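Local coordinates for protein putative acetamidase/formamidase (Yersinia enterocolitica subsp. palearctica serotype O:3, PDB 5UBU) that probably hydrolyses carbon-nitrogen bonds in linear amides other than peptides, at residues A276-Y281 and T320-M324. Numbering follows the deposited sequence.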
ATOM      1  N   ALA B 276       5.141  -7.475  -2.086  1.00 33.26           N
ATOM      2  CA  ALA B 276       5.160  -8.924  -2.217  1.00 33.16           C
ATOM      3  C   ALA B 276       5.731  -9.255  -3.590  1.00 33.26           C
ATOM      4  O   ALA B 276       6.554 -10.174  -3.738  1.00 34.25           O
ATOM      5  CB  ALA B 276       3.769  -9.501  -2.070  1.00 33.54           C
ATOM      6  N   THR B 277       5.302  -8.480  -4.588  1.00 32.75           N
ATOM      7  CA  THR B 277       5.755  -8.666  -5.966  1.00 32.43           C
ATOM      8  C   THR B 277       7.240  -8.302  -6.120  1.00 32.29           C
ATOM      9  O   THR B 277       7.963  -8.971  -6.841  1.00 33.47           O
ATOM     10  CB  THR B 277       4.921  -7.835  -6.944  1.00 32.60           C
ATOM     11  OG1 THR B 277       3.526  -8.010  -6.663  1.00 32.69           O
ATOM     12  CG2 THR B 277       5.232  -8.241  -8.387  1.00 33.07           C
ATOM     13  N   ARG B 278       7.680  -7.223  -5.471  1.00 31.74           N
ATOM     14  CA  ARG B 278       9.100  -6.813  -5.515  1.00 31.34           C
ATOM     15  C   ARG B 278      10.002  -7.899  -4.969  1.00 31.04           C
ATOM     16  O   ARG B 278      11.018  -8.235  -5.575  1.00 30.89           O
ATOM     17  CB  ARG B 278       9.318  -5.532  -4.720  1.00 31.13           C
ATOM     18  CG  ARG B 278       8.918  -4.294  -5.477  1.00 31.26           C
ATOM     19  CD  ARG B 278       8.795  -3.122  -4.549  1.00 31.42           C
ATOM     20  NE  ARG B 278       8.526  -1.888  -5.271  1.00 31.56           N
ATOM     21  CZ  ARG B 278       7.943  -0.814  -4.750  1.00 31.97           C
ATOM     22  NH1 ARG B 278       7.466  -0.816  -3.505  1.00 31.96           N
ATOM     23  NH2 ARG B 278       7.774   0.261  -5.510  1.00 32.85           N
ATOM     24  N   ILE B 279       9.605  -8.430  -3.813  1.00 30.74           N
ATOM     25  CA  ILE B 279      10.316  -9.515  -3.139  1.00 30.65           C
ATOM     26  C   ILE B 279      10.492 -10.719  -4.066  1.00 30.88           C
ATOM     27  O   ILE B 279      11.592 -11.257  -4.186  1.00 30.65           O
ATOM     28  CB  ILE B 279       9.555  -9.932  -1.860  1.00 30.31           C
ATOM     29  CG1 ILE B 279       9.714  -8.855  -0.791  1.00 30.40           C
ATOM     30  CG2 ILE B 279      10.098 -11.234  -1.303  1.00 30.92           C
ATOM     31  CD1 ILE B 279       8.786  -9.019   0.393  1.00 30.72           C
ATOM     32  N   ALA B 280       9.400 -11.118  -4.721  1.00 31.26           N
ATOM     33  CA  ALA B 280       9.411 -12.258  -5.633  1.00 31.59           C
ATOM     34  C   ALA B 280      10.324 -12.008  -6.822  1.00 31.86           C
ATOM     35  O   ALA B 280      11.230 -12.813  -7.099  1.00 33.42           O
ATOM     36  CB  ALA B 280       8.002 -12.574  -6.108  1.00 31.61           C
ATOM     37  N   TYR B 281      10.090 -10.907  -7.532  1.00 30.44           N
ATOM     38  CA  TYR B 281      10.936 -10.601  -8.676  1.00 30.58           C
ATOM     39  C   TYR B 281      12.402 -10.439  -8.320  1.00 30.86           C
ATOM     40  O   TYR B 281      13.254 -10.949  -9.037  1.00 31.77           O
ATOM     41  CB  TYR B 281      10.455  -9.395  -9.488  1.00 30.17           C
ATOM     42  CG  TYR B 281       9.562  -9.748 -10.657  1.00 30.43           C
ATOM     43  CD1 TYR B 281      10.050 -10.545 -11.693  1.00 31.38           C
ATOM     44  CD2 TYR B 281       8.285  -9.220 -10.785  1.00 30.12           C
ATOM     45  CE1 TYR B 281       9.272 -10.863 -12.792  1.00 31.91           C
ATOM     46  CE2 TYR B 281       7.507  -9.508 -11.895  1.00 30.82           C
ATOM     47  CZ  TYR B 281       8.012 -10.338 -12.897  1.00 31.83           C
ATOM     48  OH  TYR B 281       7.243 -10.652 -13.995  1.00 32.57           O
ATOM     49  N   THR B 320       0.508 -13.033  -0.997  1.00 34.78           N
ATOM     50  CA  THR B 320       1.563 -13.842  -1.584  1.00 34.67           C
ATOM     51  C   THR B 320       1.529 -13.778  -3.106  1.00 34.53           C
ATOM     52  O   THR B 320       0.480 -13.915  -3.715  1.00 34.16           O
ATOM     53  CB  THR B 320       1.443 -15.297  -1.114  1.00 35.67           C
ATOM     54  OG1 THR B 320       1.494 -15.338   0.319  1.00 35.53           O
ATOM     55  CG2 THR B 320       2.569 -16.152  -1.689  1.00 35.45           C
ATOM     56  N   VAL B 321       2.709 -13.587  -3.692  1.00 34.79           N
ATOM     57  CA  VAL B 321       2.890 -13.450  -5.131  1.00 35.14           C
ATOM     58  C   VAL B 321       4.063 -14.304  -5.593  1.00 35.36           C
ATOM     59  O   VAL B 321       5.092 -14.357  -4.923  1.00 35.61           O
ATOM     60  CB  VAL B 321       3.213 -11.979  -5.478  1.00 34.98           C
ATOM     61  CG1 VAL B 321       3.484 -11.816  -6.972  1.00 35.74           C
ATOM     62  CG2 VAL B 321       2.083 -11.056  -5.026  1.00 35.26           C
ATOM     63  N   GLY B 322       3.912 -14.947  -6.745  1.00 35.80           N
ATOM     64  CA  GLY B 322       4.967 -15.777  -7.318  1.00 36.22           C
ATOM     65  C   GLY B 322       5.482 -15.164  -8.613  1.00 36.28           C
ATOM     66  O   GLY B 322       4.690 -14.837  -9.488  1.00 37.42           O
ATOM     67  N   ALA B 323       6.797 -14.984  -8.729  1.00 35.93           N
ATOM     68  CA  ALA B 323       7.419 -14.446  -9.946  1.00 35.78           C
ATOM     69  C   ALA B 323       8.049 -15.625 -10.680  1.00 37.48           C
ATOM     70  O   ALA B 323       8.923 -16.287 -10.145  1.00 36.95           O
ATOM     71  CB  ALA B 323       8.469 -13.405  -9.600  1.00 35.28           C
HETATM   72  N   MSE B 324       7.612 -15.873 -11.909  1.00 39.84           N
HETATM   73  CA  MSE B 324       8.087 -17.008 -12.690  1.00 42.71           C
HETATM   74  C   MSE B 324       8.894 -16.724 -13.907  1.00 42.56           C
HETATM   75  O   MSE B 324       8.893 -15.618 -14.423  1.00 42.39           O
HETATM   76  CB  MSE B 324       6.854 -17.648 -13.311  1.00 47.78           C
HETATM   77  CG  MSE B 324       6.192 -18.692 -12.439  1.00 51.82           C
HETATM   78 SE   MSE B 324       4.280 -18.666 -12.904  1.00 59.93          SE
HETATM   79  CE  MSE B 324       4.249 -19.756 -14.548  1.00 60.17           C
TER
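V321 and A323 project from one face of their strand onto A276, T277, A280 and Y281 of a helix: an alpha-on-beta layer in which helix 273-291 lies against the large mixed sheet. Strand 319-326 runs in that sheet between its antiparallel neighbours 263-270 and 308-313, and the local helix and strand axes approach to 7.1 Å, inclined by 33°. The V321 CB faces the helix between A276 and T277, and its two methyls straddle the hydroxyl of T277. CG1, anti to the backbone N (chi1 177°), is 3.8 Å from T277 OG1 and also lies over T277 CA. CG2 comes just as near, 3.7 Å from T277 OG1, and adds A276 CB at 3.7 Å. That hydroxyl therefore has both methyls against it, but its polar need is met within the helix, by a hydrogen bond to the carbonyl O of L273 one turn back. V309 on the next strand and L273 close round the same valine.

Two residues along, past G322, the strand again turns a side chain to the helix. A323 CB meets A280 CB methyl to methyl at 3.6 Å, and A280 CB also sits 3.6 Å from the V321 carbonyl O. With alanines on both sides, the backbones come close, A280 CA to A323 CA being 5.2 Å. L284, a turn further on, also touches A323. Y281 carries the contact into the assembly: its OH is hydrogen-bonded to the D227 carbonyl O of the second subunit, and I230 of that subunit packs on it. At the root of the same ring, A323 CB makes a CH-pi contact over one face, 4.0 Å from the Y281 ring centroid and displaced toward the CG-CD1 rim.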